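Side-chain contacts in uncharacterized protein (Ruminococcus gnavus, PDB 4QAN), which is of unknown function but has a cystatin-like fold, belongs as a divergent member to the NTF2-like superfamily and can bind magnesium: residues Phe211-Ile216 with Lys258-Tyr263; Thr220-Val225 with Lys323-Leu328; Glu226-Ala231 with Leu241-Thr246; Ile311-Glu316 with Pro357-Glu362; Gly339-Arg344 with Gln350-Ser355. One frame throughout, in Å; residues are numbered along the deposited sequence. Where two conformers were deposited one is given.

Contact 1 of 5, residues Phe211-Ile216 with Lys258-Tyr263; sequences FQAMPI and KKQGEY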
# COMPACT_ATOMS: atom_id res chain seq x y z
N PHE A 211 -3.30 -6.55 -6.97
CA PHE A 211 -2.90 -6.42 -8.36
C PHE A 211 -1.41 -6.16 -8.46
O PHE A 211 -0.79 -5.62 -7.53
CB PHE A 211 -3.69 -5.28 -9.02
CG PHE A 211 -3.29 -3.92 -8.55
CD1 PHE A 211 -3.89 -3.35 -7.44
CD2 PHE A 211 -2.28 -3.22 -9.19
CE1 PHE A 211 -3.51 -2.10 -6.99
CE2 PHE A 211 -1.90 -1.97 -8.75
CZ PHE A 211 -2.51 -1.41 -7.64
N GLN A 212 -0.85 -6.57 -9.61
CA GLN A 212 0.54 -6.29 -9.97
C GLN A 212 0.47 -5.56 -11.33
O GLN A 212 0.02 -6.12 -12.32
CB GLN A 212 1.38 -7.60 -10.04
CG GLN A 212 2.90 -7.40 -9.95
CD GLN A 212 3.70 -8.71 -9.80
OE1 GLN A 212 3.55 -9.44 -8.82
NE2 GLN A 212 4.58 -8.99 -10.76
N ALA A 213 0.88 -4.29 -11.37
CA ALA A 213 0.83 -3.53 -12.61
C ALA A 213 1.93 -4.05 -13.55
O ALA A 213 2.93 -4.60 -13.07
CB ALA A 213 1.00 -2.06 -12.33
N MSE A 214 1.70 -3.93 -14.85
CA MSE A 214 2.70 -4.30 -15.84
C MSE A 214 3.50 -3.08 -16.20
O MSE A 214 3.06 -1.96 -15.99
CB MSE A 214 2.03 -4.87 -17.08
CG MSE A 214 1.42 -3.79 -17.96
SE MSE A 214 0.60 -4.65 -19.52
CE MSE A 214 0.26 -2.97 -20.50
N PRO A 215 4.71 -3.27 -16.76
CA PRO A 215 5.43 -2.09 -17.24
C PRO A 215 4.72 -1.41 -18.41
O PRO A 215 4.23 -2.10 -19.30
CB PRO A 215 6.77 -2.68 -17.72
CG PRO A 215 6.94 -3.89 -16.89
CD PRO A 215 5.56 -4.47 -16.83
N ILE A 216 4.62 -0.09 -18.39
CA ILE A 216 4.29 0.69 -19.59
C ILE A 216 5.29 1.82 -19.72
O ILE A 216 5.82 2.31 -18.72
CB ILE A 216 2.85 1.25 -19.60
CG1 ILE A 216 2.64 2.23 -18.46
CG2 ILE A 216 1.82 0.13 -19.56
CD1 ILE A 216 1.25 2.84 -18.45
N LYS A 258 6.16 -5.19 -3.27
CA LYS A 258 6.61 -4.28 -2.24
C LYS A 258 7.10 -2.97 -2.88
O LYS A 258 6.79 -1.89 -2.39
CB LYS A 258 7.70 -4.93 -1.37
CG LYS A 258 7.17 -6.07 -0.50
CD LYS A 258 8.18 -6.54 0.54
CE LYS A 258 9.51 -6.87 -0.10
NZ LYS A 258 10.42 -7.49 0.90
N LYS A 259 7.84 -3.09 -3.98
CA LYS A 259 8.27 -1.93 -4.80
C LYS A 259 7.08 -1.10 -5.27
O LYS A 259 7.13 0.12 -5.25
CB LYS A 259 9.05 -2.42 -6.03
CG LYS A 259 10.28 -1.61 -6.39
CD LYS A 259 11.27 -2.42 -7.24
CE LYS A 259 11.60 -3.80 -6.65
NZ LYS A 259 12.90 -4.41 -7.10
N GLN A 260 6.02 -1.79 -5.71
CA GLN A 260 4.78 -1.14 -6.15
C GLN A 260 4.15 -0.36 -4.99
O GLN A 260 3.71 0.78 -5.16
CB GLN A 260 3.81 -2.18 -6.72
CG GLN A 260 2.42 -1.67 -7.08
CD GLN A 260 1.54 -2.74 -7.70
OE1 GLN A 260 1.55 -2.94 -8.91
NE2 GLN A 260 0.75 -3.41 -6.88
N GLY A 261 4.12 -1.01 -3.83
CA GLY A 261 3.76 -0.37 -2.56
C GLY A 261 4.57 0.88 -2.26
O GLY A 261 3.99 1.88 -1.87
N GLU A 262 5.88 0.82 -2.44
CA GLU A 262 6.76 1.99 -2.23
C GLU A 262 6.47 3.12 -3.22
O GLU A 262 6.45 4.30 -2.86
CB GLU A 262 8.24 1.62 -2.40
CG GLU A 262 8.84 0.74 -1.33
CD GLU A 262 9.14 1.48 -0.04
OE1 GLU A 262 8.72 2.66 0.10
OE2 GLU A 262 9.80 0.88 0.84
N TYR A 263 6.28 2.78 -4.49
CA TYR A 263 6.07 3.84 -5.47
C TYR A 263 4.71 4.51 -5.21
O TYR A 263 4.60 5.73 -5.31
CB TYR A 263 6.18 3.34 -6.91
CG TYR A 263 6.17 4.47 -7.92
CD1 TYR A 263 7.30 5.27 -8.11
CD2 TYR A 263 5.03 4.75 -8.67
CE1 TYR A 263 7.29 6.32 -9.01
CE2 TYR A 263 5.01 5.79 -9.59
CZ TYR A 263 6.15 6.57 -9.76
OH TYR A 263 6.16 7.60 -10.68

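Contact 2 of 5, residues Thr220-Val225 with Lys323-Leu328; sequences TPQRAV and KQYAGL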
# COMPACT_ATOMS: atom_id res chain seq x y z
N THR A 220 9.62 9.02 -25.38
CA THR A 220 10.56 10.02 -24.89
C THR A 220 10.38 10.14 -23.39
O THR A 220 9.32 9.80 -22.88
CB THR A 220 10.32 11.41 -25.52
OG1 THR A 220 9.13 11.98 -24.96
CG2 THR A 220 10.19 11.31 -27.04
N PRO A 221 11.42 10.62 -22.69
CA PRO A 221 11.28 10.78 -21.24
C PRO A 221 10.18 11.80 -20.87
O PRO A 221 9.36 11.52 -20.00
CB PRO A 221 12.68 11.21 -20.78
CG PRO A 221 13.39 11.69 -21.99
CD PRO A 221 12.77 10.97 -23.16
N GLN A 222 10.14 12.93 -21.56
CA GLN A 222 9.08 13.93 -21.36
C GLN A 222 7.66 13.32 -21.48
O GLN A 222 6.78 13.63 -20.67
CB GLN A 222 9.21 15.09 -22.36
CG GLN A 222 10.45 15.96 -22.18
CD GLN A 222 11.59 15.58 -23.13
OE1 GLN A 222 11.71 14.43 -23.58
NE2 GLN A 222 12.43 16.57 -23.45
N ARG A 223 7.44 12.48 -22.48
CA ARG A 223 6.12 11.91 -22.72
C ARG A 223 5.72 10.93 -21.62
O ARG A 223 4.54 10.80 -21.28
CB ARG A 223 6.05 11.27 -24.11
CG ARG A 223 4.64 10.86 -24.51
CD ARG A 223 4.61 10.27 -25.89
NE ARG A 223 5.19 11.16 -26.89
CZ ARG A 223 5.51 10.80 -28.13
NH1 ARG A 223 5.32 9.56 -28.55
NH2 ARG A 223 6.03 11.69 -28.95
N ALA A 224 6.71 10.28 -21.03
CA ALA A 224 6.45 9.41 -19.88
C ALA A 224 5.87 10.22 -18.73
O ALA A 224 4.87 9.83 -18.12
CB ALA A 224 7.72 8.70 -19.44
N VAL A 225 6.50 11.37 -18.46
CA VAL A 225 6.08 12.28 -17.41
C VAL A 225 4.70 12.86 -17.73
O VAL A 225 3.83 12.93 -16.85
CB VAL A 225 7.12 13.41 -17.20
CG1 VAL A 225 6.62 14.44 -16.20
CG2 VAL A 225 8.45 12.82 -16.75
N LYS A 323 18.14 9.54 -16.72
CA LYS A 323 18.10 10.99 -16.86
C LYS A 323 17.16 11.66 -15.87
O LYS A 323 16.08 11.16 -15.57
CB LYS A 323 17.70 11.35 -18.29
CG LYS A 323 18.69 10.82 -19.31
CD LYS A 323 18.48 11.40 -20.69
CE LYS A 323 19.54 10.85 -21.65
NZ LYS A 323 20.91 11.37 -21.38
N GLN A 324 17.59 12.82 -15.36
CA GLN A 324 16.78 13.59 -14.43
C GLN A 324 16.07 14.74 -15.14
O GLN A 324 16.65 15.44 -15.98
CB GLN A 324 17.64 14.13 -13.30
CG GLN A 324 18.02 13.08 -12.29
CD GLN A 324 18.95 13.62 -11.23
OE1 GLN A 324 18.59 14.52 -10.46
NE2 GLN A 324 20.15 13.08 -11.16
N TYR A 325 14.81 14.92 -14.77
CA TYR A 325 13.97 15.92 -15.38
C TYR A 325 13.20 16.63 -14.28
O TYR A 325 12.87 16.03 -13.26
CB TYR A 325 13.00 15.23 -16.37
CG TYR A 325 13.62 14.96 -17.73
CD1 TYR A 325 14.40 13.82 -17.96
CD2 TYR A 325 13.44 15.86 -18.79
CE1 TYR A 325 14.98 13.59 -19.20
CE2 TYR A 325 14.01 15.63 -20.02
CZ TYR A 325 14.79 14.50 -20.22
OH TYR A 325 15.35 14.29 -21.47
N ALA A 326 12.90 17.91 -14.51
CA ALA A 326 12.05 18.70 -13.62
C ALA A 326 10.68 18.87 -14.23
O ALA A 326 10.55 19.13 -15.41
CB ALA A 326 12.67 20.06 -13.35
N GLY A 327 9.64 18.70 -13.41
CA GLY A 327 8.27 18.98 -13.81
C GLY A 327 7.89 20.36 -13.28
O GLY A 327 8.13 20.66 -12.11
N LEU A 328 7.34 21.21 -14.15
CA LEU A 328 6.81 22.51 -13.75
C LEU A 328 5.30 22.46 -13.92
O LEU A 328 4.81 22.06 -14.99
CB LEU A 328 7.42 23.63 -14.59
CG LEU A 328 6.90 25.04 -14.35
CD1 LEU A 328 7.27 25.50 -12.95
CD2 LEU A 328 7.45 26.01 -15.39
O HOH W 1 15.36 16.40 -23.58

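Contact 3 of 5, residues Glu226-Ala231 with Leu241-Thr246; sequences EQFIYA and LAFATT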
# COMPACT_ATOMS: atom_id res chain seq x y z
N GLU A 226 4.51 13.26 -18.99
CA GLU A 226 3.23 13.80 -19.45
C GLU A 226 2.07 12.82 -19.25
O GLU A 226 1.01 13.21 -18.74
CB GLU A 226 3.31 14.25 -20.91
CG GLU A 226 4.10 15.55 -21.10
CD GLU A 226 4.80 15.68 -22.47
OE1 GLU A 226 4.54 14.86 -23.38
OE2 GLU A 226 5.64 16.60 -22.64
N GLN A 227 2.26 11.56 -19.61
CA GLN A 227 1.16 10.61 -19.52
C GLN A 227 0.92 10.14 -18.12
O GLN A 227 -0.20 9.78 -17.81
CB GLN A 227 1.37 9.40 -20.43
CG GLN A 227 1.02 9.65 -21.90
CD GLN A 227 -0.43 10.07 -22.08
OE1 GLN A 227 -0.69 11.21 -22.45
NE2 GLN A 227 -1.38 9.15 -21.80
N PHE A 228 1.98 10.11 -17.31
CA PHE A 228 1.88 9.88 -15.87
C PHE A 228 0.97 10.93 -15.21
O PHE A 228 0.02 10.59 -14.51
CB PHE A 228 3.30 9.92 -15.28
CG PHE A 228 3.37 9.93 -13.77
CD1 PHE A 228 3.12 8.78 -13.04
CD2 PHE A 228 3.77 11.07 -13.09
CE1 PHE A 228 3.23 8.78 -11.66
CE2 PHE A 228 3.89 11.06 -11.71
CZ PHE A 228 3.61 9.91 -10.99
N ILE A 229 1.23 12.21 -15.48
CA ILE A 229 0.37 13.28 -14.99
C ILE A 229 -1.05 13.22 -15.56
O ILE A 229 -2.01 13.54 -14.87
CB ILE A 229 1.03 14.66 -15.21
CG1 ILE A 229 2.33 14.75 -14.38
CG2 ILE A 229 0.08 15.81 -14.89
CD1 ILE A 229 2.17 14.51 -12.88
N TYR A 230 -1.21 12.80 -16.81
CA TYR A 230 -2.53 12.65 -17.39
C TYR A 230 -3.32 11.56 -16.66
O TYR A 230 -4.51 11.73 -16.39
CB TYR A 230 -2.44 12.30 -18.88
CG TYR A 230 -3.79 12.06 -19.56
CD1 TYR A 230 -4.67 13.11 -19.79
CD2 TYR A 230 -4.17 10.77 -19.98
CE1 TYR A 230 -5.90 12.90 -20.41
CE2 TYR A 230 -5.40 10.55 -20.60
CZ TYR A 230 -6.26 11.61 -20.81
OH TYR A 230 -7.46 11.41 -21.43
N ALA A 231 -2.66 10.45 -16.35
CA ALA A 231 -3.27 9.40 -15.53
C ALA A 231 -3.80 9.92 -14.18
O ALA A 231 -4.92 9.59 -13.75
CB ALA A 231 -2.27 8.27 -15.31
N LEU A 241 0.93 3.95 -11.70
CA LEU A 241 1.93 3.07 -11.08
C LEU A 241 2.69 2.27 -12.14
O LEU A 241 3.91 2.15 -12.05
CB LEU A 241 1.28 2.12 -10.09
CG LEU A 241 0.61 2.78 -8.89
CD1 LEU A 241 -0.28 1.77 -8.20
CD2 LEU A 241 1.61 3.38 -7.92
N ALA A 242 1.96 1.77 -13.14
CA ALA A 242 2.57 1.09 -14.30
C ALA A 242 3.77 1.83 -14.93
O ALA A 242 4.70 1.19 -15.41
CB ALA A 242 1.53 0.83 -15.37
N PHE A 243 3.74 3.15 -14.95
CA PHE A 243 4.86 3.96 -15.52
C PHE A 243 6.18 3.82 -14.78
O PHE A 243 7.24 4.13 -15.34
CB PHE A 243 4.49 5.45 -15.63
CG PHE A 243 3.64 5.78 -16.83
CD1 PHE A 243 4.13 5.58 -18.11
CD2 PHE A 243 2.36 6.28 -16.68
CE1 PHE A 243 3.35 5.86 -19.23
CE2 PHE A 243 1.58 6.58 -17.79
CZ PHE A 243 2.07 6.36 -19.06
N ALA A 244 6.14 3.39 -13.53
CA ALA A 244 7.36 3.12 -12.77
C ALA A 244 7.57 1.63 -12.48
O ALA A 244 8.44 1.26 -11.71
CB ALA A 244 7.34 3.90 -11.47
N THR A 245 6.78 0.77 -13.10
CA THR A 245 6.94 -0.67 -12.92
C THR A 245 8.04 -1.16 -13.86
O THR A 245 7.85 -1.25 -15.05
CB THR A 245 5.61 -1.39 -13.19
OG1 THR A 245 4.60 -0.82 -12.33
CG2 THR A 245 5.74 -2.89 -12.94
N THR A 246 9.22 -1.42 -13.31
CA THR A 246 10.39 -1.71 -14.14
C THR A 246 10.52 -3.15 -14.57
O THR A 246 11.25 -3.43 -15.51
CB THR A 246 11.69 -1.36 -13.42
OG1 THR A 246 11.73 -2.08 -12.18
CG2 THR A 246 11.80 0.16 -13.20

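Contact 4 of 5, residues Ile311-Glu316 with Pro357-Glu362; sequences IPIETE and PALSLE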
# COMPACT_ATOMS: atom_id res chain seq x y z
N ILE A 311 11.32 19.64 -18.04
CA ILE A 311 12.58 20.29 -18.41
C ILE A 311 13.78 19.44 -18.03
O ILE A 311 13.91 19.06 -16.87
CB ILE A 311 12.73 21.65 -17.71
CG1 ILE A 311 11.47 22.49 -17.92
CG2 ILE A 311 13.95 22.37 -18.25
CD1 ILE A 311 11.42 23.71 -17.03
N PRO A 312 14.68 19.17 -18.99
CA PRO A 312 15.81 18.33 -18.66
C PRO A 312 16.75 19.01 -17.67
O PRO A 312 17.03 20.22 -17.78
CB PRO A 312 16.52 18.15 -20.01
CG PRO A 312 16.18 19.39 -20.77
CD PRO A 312 14.77 19.70 -20.36
N ILE A 313 17.23 18.22 -16.71
CA ILE A 313 18.27 18.70 -15.80
C ILE A 313 19.63 18.25 -16.32
O ILE A 313 19.84 17.07 -16.62
CB ILE A 313 18.02 18.15 -14.39
CG1 ILE A 313 16.65 18.63 -13.88
CG2 ILE A 313 19.13 18.55 -13.43
CD1 ILE A 313 16.19 17.92 -12.62
N GLU A 314 20.56 19.18 -16.44
CA GLU A 314 21.90 18.84 -16.84
C GLU A 314 22.73 18.49 -15.60
O GLU A 314 22.94 19.34 -14.75
CB GLU A 314 22.53 19.99 -17.60
CG GLU A 314 23.97 19.73 -18.02
CD GLU A 314 24.48 20.79 -18.97
OE1 GLU A 314 23.81 21.03 -20.00
OE2 GLU A 314 25.54 21.36 -18.69
N THR A 315 23.16 17.23 -15.50
CA THR A 315 24.02 16.80 -14.39
C THR A 315 25.00 15.70 -14.79
O THR A 315 24.67 14.81 -15.59
CB THR A 315 23.23 16.28 -13.19
OG1 THR A 315 24.14 15.70 -12.24
CG2 THR A 315 22.20 15.22 -13.61
N GLU A 316 26.22 15.81 -14.26
CA GLU A 316 27.18 14.70 -14.17
C GLU A 316 26.57 13.29 -14.05
O GLU A 316 27.06 12.36 -14.67
CB GLU A 316 28.05 14.90 -12.92
CG GLU A 316 29.36 15.59 -13.18
CD GLU A 316 30.29 14.73 -14.01
OE1 GLU A 316 30.17 14.77 -15.25
OE2 GLU A 316 31.13 14.02 -13.41
N PRO A 357 17.85 14.13 -7.41
CA PRO A 357 18.91 14.47 -6.48
C PRO A 357 19.74 15.66 -6.95
O PRO A 357 20.22 16.45 -6.13
CB PRO A 357 19.78 13.22 -6.47
CG PRO A 357 18.89 12.12 -6.88
CD PRO A 357 17.87 12.71 -7.78
N ALA A 358 19.87 15.80 -8.27
CA ALA A 358 20.68 16.85 -8.87
C ALA A 358 20.19 18.28 -8.55
O ALA A 358 20.96 19.24 -8.64
CB ALA A 358 20.74 16.63 -10.37
N LEU A 359 18.92 18.41 -8.22
CA LEU A 359 18.34 19.67 -7.75
C LEU A 359 17.90 19.57 -6.29
O LEU A 359 17.09 20.37 -5.83
CB LEU A 359 17.12 20.03 -8.60
CG LEU A 359 17.37 20.41 -10.07
CD1 LEU A 359 16.04 20.70 -10.74
CD2 LEU A 359 18.30 21.60 -10.19
N SER A 360 18.44 18.58 -5.57
CA SER A 360 18.12 18.33 -4.17
C SER A 360 16.63 18.02 -3.91
O SER A 360 16.15 18.22 -2.80
CB SER A 360 18.59 19.49 -3.28
OG SER A 360 18.25 19.24 -1.93
N LEU A 361 15.94 17.51 -4.92
CA LEU A 361 14.53 17.18 -4.79
C LEU A 361 14.34 15.72 -4.41
O LEU A 361 14.60 14.81 -5.20
CB LEU A 361 13.77 17.48 -6.08
CG LEU A 361 13.45 18.95 -6.42
CD1 LEU A 361 12.66 19.03 -7.71
CD2 LEU A 361 12.68 19.64 -5.30
N GLU A 362 13.87 15.49 -3.19
CA GLU A 362 13.66 14.14 -2.70
C GLU A 362 12.41 13.50 -3.28
O GLU A 362 11.54 14.16 -3.84
CB GLU A 362 13.60 14.13 -1.17
CG GLU A 362 14.97 14.38 -0.57
CD GLU A 362 14.94 14.98 0.82
OE1 GLU A 362 14.52 14.27 1.77
OE2 GLU A 362 15.34 16.15 0.97

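Contact 5 of 5, residues Gly339-Arg344 with Gln350-Ser355; sequences GYTLCR and QIQSLS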
# COMPACT_ATOMS: atom_id res chain seq x y z
N GLY A 339 10.71 16.82 -9.16
CA GLY A 339 11.79 16.13 -9.84
C GLY A 339 11.46 14.70 -10.21
O GLY A 339 10.75 14.00 -9.48
N TYR A 340 11.99 14.27 -11.35
CA TYR A 340 11.86 12.90 -11.83
C TYR A 340 13.23 12.34 -12.19
O TYR A 340 14.13 13.08 -12.58
CB TYR A 340 11.01 12.84 -13.10
CG TYR A 340 9.56 13.18 -12.91
CD1 TYR A 340 9.14 14.51 -12.91
CD2 TYR A 340 8.62 12.19 -12.76
CE1 TYR A 340 7.81 14.83 -12.76
CE2 TYR A 340 7.29 12.49 -12.60
CZ TYR A 340 6.89 13.82 -12.61
OH TYR A 340 5.57 14.11 -12.44
N THR A 341 13.37 11.04 -12.02
CA THR A 341 14.54 10.32 -12.54
C THR A 341 13.92 9.28 -13.44
O THR A 341 13.05 8.52 -13.00
CB THR A 341 15.39 9.67 -11.43
OG1 THR A 341 15.91 10.67 -10.55
CG2 THR A 341 16.55 8.90 -12.02
N LEU A 342 14.33 9.26 -14.71
CA LEU A 342 13.75 8.38 -15.71
C LEU A 342 14.77 7.40 -16.25
O LEU A 342 15.97 7.75 -16.36
CB LEU A 342 13.19 9.21 -16.86
CG LEU A 342 12.10 10.18 -16.37
CD1 LEU A 342 12.28 11.53 -17.03
CD2 LEU A 342 10.72 9.60 -16.64
N CYS A 343 14.31 6.19 -16.58
CA CYS A 343 15.17 5.14 -17.11
C CYS A 343 14.65 4.59 -18.45
O CYS A 343 13.44 4.39 -18.64
CB CYS A 343 15.35 4.00 -16.10
SG CYS A 343 13.80 3.21 -15.61
N ARG A 344 15.60 4.34 -19.34
CA ARG A 344 15.36 3.90 -20.71
C ARG A 344 15.32 2.39 -20.73
O ARG A 344 16.31 1.76 -20.44
CB ARG A 344 16.50 4.41 -21.60
CG ARG A 344 16.41 4.16 -23.10
CD ARG A 344 17.60 4.85 -23.77
NE ARG A 344 17.80 4.52 -25.18
CZ ARG A 344 17.15 5.07 -26.21
NH1 ARG A 344 16.20 5.98 -26.02
NH2 ARG A 344 17.44 4.69 -27.45
N GLN A 350 10.64 5.03 -18.80
CA GLN A 350 9.81 4.88 -17.60
C GLN A 350 10.29 5.79 -16.49
O GLN A 350 11.41 6.33 -16.54
CB GLN A 350 9.87 3.45 -17.10
CG GLN A 350 9.19 2.46 -18.02
CD GLN A 350 9.07 1.09 -17.39
OE1 GLN A 350 10.04 0.33 -17.34
NE2 GLN A 350 7.87 0.76 -16.91
N ILE A 351 9.46 5.93 -15.47
CA ILE A 351 9.82 6.69 -14.29
C ILE A 351 10.58 5.76 -13.35
O ILE A 351 10.08 4.71 -13.00
CB ILE A 351 8.61 7.30 -13.60
CG1 ILE A 351 7.93 8.33 -14.50
CG2 ILE A 351 9.01 7.95 -12.27
CD1 ILE A 351 6.55 8.79 -14.02
N GLN A 352 11.80 6.14 -12.98
CA GLN A 352 12.54 5.39 -11.94
C GLN A 352 12.17 5.87 -10.54
O GLN A 352 11.87 5.06 -9.67
CB GLN A 352 14.04 5.48 -12.15
CG GLN A 352 14.86 4.75 -11.10
CD GLN A 352 16.33 4.69 -11.49
OE1 GLN A 352 17.16 5.32 -10.86
NE2 GLN A 352 16.64 3.93 -12.53
N SER A 353 12.10 7.18 -10.36
CA SER A 353 11.64 7.76 -9.09
C SER A 353 11.09 9.17 -9.26
O SER A 353 11.33 9.84 -10.26
CB SER A 353 12.77 7.77 -8.04
OG SER A 353 13.70 8.78 -8.34
N LEU A 354 10.33 9.60 -8.26
CA LEU A 354 9.78 10.93 -8.21
C LEU A 354 10.76 11.86 -7.46
O LEU A 354 10.35 12.69 -6.65
CB LEU A 354 8.39 10.89 -7.55
CG LEU A 354 7.37 10.02 -8.29
CD1 LEU A 354 6.02 9.93 -7.58
CD2 LEU A 354 7.19 10.49 -9.73
N SER A 355 12.05 11.72 -7.77
CA SER A 355 13.09 12.56 -7.18
C SER A 355 14.01 13.06 -8.27
O SER A 355 14.08 12.52 -9.36
CB SER A 355 13.91 11.75 -6.18
OG SER A 355 14.67 10.76 -6.85
O HOH W 2 10.28 15.50 -6.42

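Contact 1 of 5, residues Phe211-Ile216 with Lys258-Tyr263
Gln260 reaches from helix 254-275 to the extended segment that precedes helix 221-234, and in this cystatin-like protein its side-chain amide forms a pair of hydrogen bonds to the backbone on either side of Gln212. Gln260 NE2 donates to Phe211 O at 2.8 Å, with the acceptor almost in the amide plane, although the donor is tilted from the plane of the Phe211 carbonyl. In return Ala213 N donates to Gln260 OE1 at 2.9 Å, nearly straight at 169° and in the carbonyl plane. The amide thereby satisfies a backbone C=O and a backbone N-H at once, much as one residue of a parallel strand would, and the two bonds fix which way round it lies. Its reach comes from an extended chain, with CG trans to the backbone N (chi1 174°). Van der Waals contacts complete the grip: the Phe211 ring lies beneath the amide at 31° to it, and Gln260 NE2 sits over one ring face toward the rim, 3.5 Å from Phe211 CE2. Ala92 of helix 87-108 also borders Gln260. Beside the paired bonds, Ala213 CB rests 3.6 Å from Gln260 OE1.

Contact 2 of 5, residues Thr220-Val225 with Lys323-Leu328
Tyr325 stands up from strand 322-331 and meets the first turn of helix 221-234 with two different parts of its ring. On the CE1 side, the Pro221 ring lies obliquely across it: Pro221 CB comes to 3.7 Å from Tyr325 CE1, and Pro221 CG to 3.6 Å from Tyr325 CZ. The same CG also lies 3.3 Å from Tyr325 OH. On the CE2 side, the end of Gln222 passes at a slant, its amide plane turned 55° from the ring and its NE2 3.9 Å from Tyr325 CE2. Gln222 gets there by a bend in its chain near 98° at chi2, which turns the amide back beside the CE2 end of the tyrosine. A water lies in the plane of the Tyr325 ring at its edge, 3.0 Å from Tyr325 OH, and also accepts a weak bond from Gln222 NE2. The helix start is fixed by an N-cap, Thr220 OG1 accepting from Arg223 N at 3.0 Å. This is helix-on-sheet packing of the kind that builds a cystatin-like fold, and Leu342 of the adjoining strand touches both Pro221 and Tyr325. Because the direct contacts are van der Waals ones, proline carbons and an amide end against the tyrosine, and the polar link runs through water, the contact probably depends more on shape than on directional bonds, while the phenol oxygen of the buried tyrosine still has a water as partner.

Contact 3 of 5, residues Glu226-Ala231 with Leu241-Thr246
Phe243 lays its ring against the backbone of helix 221-234, overlapping the peptide link between Gln227 and Phe228. The outer ring atoms do the touching. Phe243 CZ meets Gln227 CB at 3.4 Å, Phe243 CE2 comes within 3.6 Å of Phe228 N, and Phe243 CD2 lies 3.7 Å from Phe228 CA. Further round, Phe228 CB is 4.0 Å from Phe243 CD2. The two phenyl rings do not stack: Phe228 swings its CG to the side opposite its backbone N (chi1 171°), so its ring runs past Phe243 toward Tyr263 and Met270 of helix 254-275. The Gln227 side chain likewise leads away after its CB, bent at chi2; it also touches Arg239 and Glu218. In this cystatin-like fold the contact joins two successive helices, 221-234 and 237-242; a type I beta turn runs from Ala242 to Thr245. That turn carries Phe243 at its second position and is closed by Thr245 N donating to Ala242 O at 3.1 Å. Phe243 also serves the sheet through its backbone, which bonds to Ile351 of strand 349-353, and its side chain also touches Ile216 of the loop before helix 221-234.

Contact 4 of 5, residues Ile311-Glu316 with Pro357-Glu362
Ile313 and Leu359 reach toward each other tip to tip, their CD1 methyls 3.4 Å apart, a closer approach than carbons usually make. They join the end of strand 305-314 to a short 3-10 turn that runs into a G1 beta bulge, in which Ser360 and Leu361 both face Ala356. Beside this pair, the Ala358 methyl fills the angle between two strand side chains: its CB is 3.8 Å from Thr315 CB and 4.0 Å from Ile313 CG2. The closest touches of the first shell are carbon on carbon. Thr315 OG1, opposite the backbone N (chi1 172°), accepts from Glu317 N, and Thr315 CG2 lies alongside the alanine, 3.8 Å from Ala358 CB.

A second shell sets these groups in place. Gln324 of the adjacent strand 322-331 accepts from Ala358 N through OE1 and packs on Ile313, Thr315 and Pro357, so one glutamine borders both halves of the contact. Asn318 ND2 holds the carbonyl O of Ile313, and Leu383 of strand 383-384 lies against Leu359. Farther out is Ser360, at which magnesium has been seen bound in this protein, although no metal accompanies this chain. Its positive phi of 60° is the left-handed helical conformation expected at the first position of such a bulge, and the turn before it is closed by Ser360 N donating to Pro357 O at 2.8 Å.

Contact 5 of 5, residues Gly339-Arg344 with Gln350-Ser355
Thr341 carries its hydroxyl beside its own backbone N (chi1 -62°), which delivers OG1 to the carbonyl of Ser355, while Ser353 and Ser355 each tuck OG between backbone N and carbonyl carbon, bringing the two serine hydroxyls to 2.7 Å from OG to OG (either may donate). Thr341 OG1 donates to Ser355 O at 2.9 Å from above the carbonyl plane, not along a lone pair. On the sheet face that carries Thr341 and Ser353, Cys343 and Gln350 form a hydrogen-bonded pair, bonded both ways through their backbones. The Gln352 side chain runs alongside Thr341, its OE1 3.8 Å from Thr341 CG2. These strands, 334-344 and 349-353, are the arms of a beta hairpin, and its register slips by one at a classic bulge: Gln352 and Ser353 both face Thr341. The carbonyl O of Thr341 consequently takes two donors, Gln352 N at 2.7 Å in the carbonyl plane and Ser353 N at 3.1 Å, tilted from it. The face bearing Leu342 and Ile351 meets in apolar contacts, those two side chains crossing at a slant with Leu342 CD2 3.7 Å from Ile351 CG1, joined by the Tyr340 ring alongside Leu354 from the loop, Tyr340 CE2 3.5 Å from Leu354 CD2. Tyr263 and Phe228 lie on Ile351, whereas the Tyr340 hydroxyl bonds to Tyr329 and the Gln350 amide donates to Thr245 O and Ile216 O.

From the N terminus, three contacts open in quick succession at 211-216, 220-225 and 226-231. Contact 3 closes first, joining helices 221-234 and 237-242, and so falls within the spans of contacts 1 and 2. Contact 1 closes next, on helix 254-275. Contact 2 stays open until strand 322-331, crossing contact 1 behind it and contact 4 ahead, since contact 4 opens at 311-316 before contact 2 closes. Contact 5 is the short hairpin closure, lying inside contact 4, which ends at 357-362. Contacts 2, 4 and 5 share one sheet; contact 3 reaches it through Phe243 and Ile351, and contact 1 through Ile216 and Gln350.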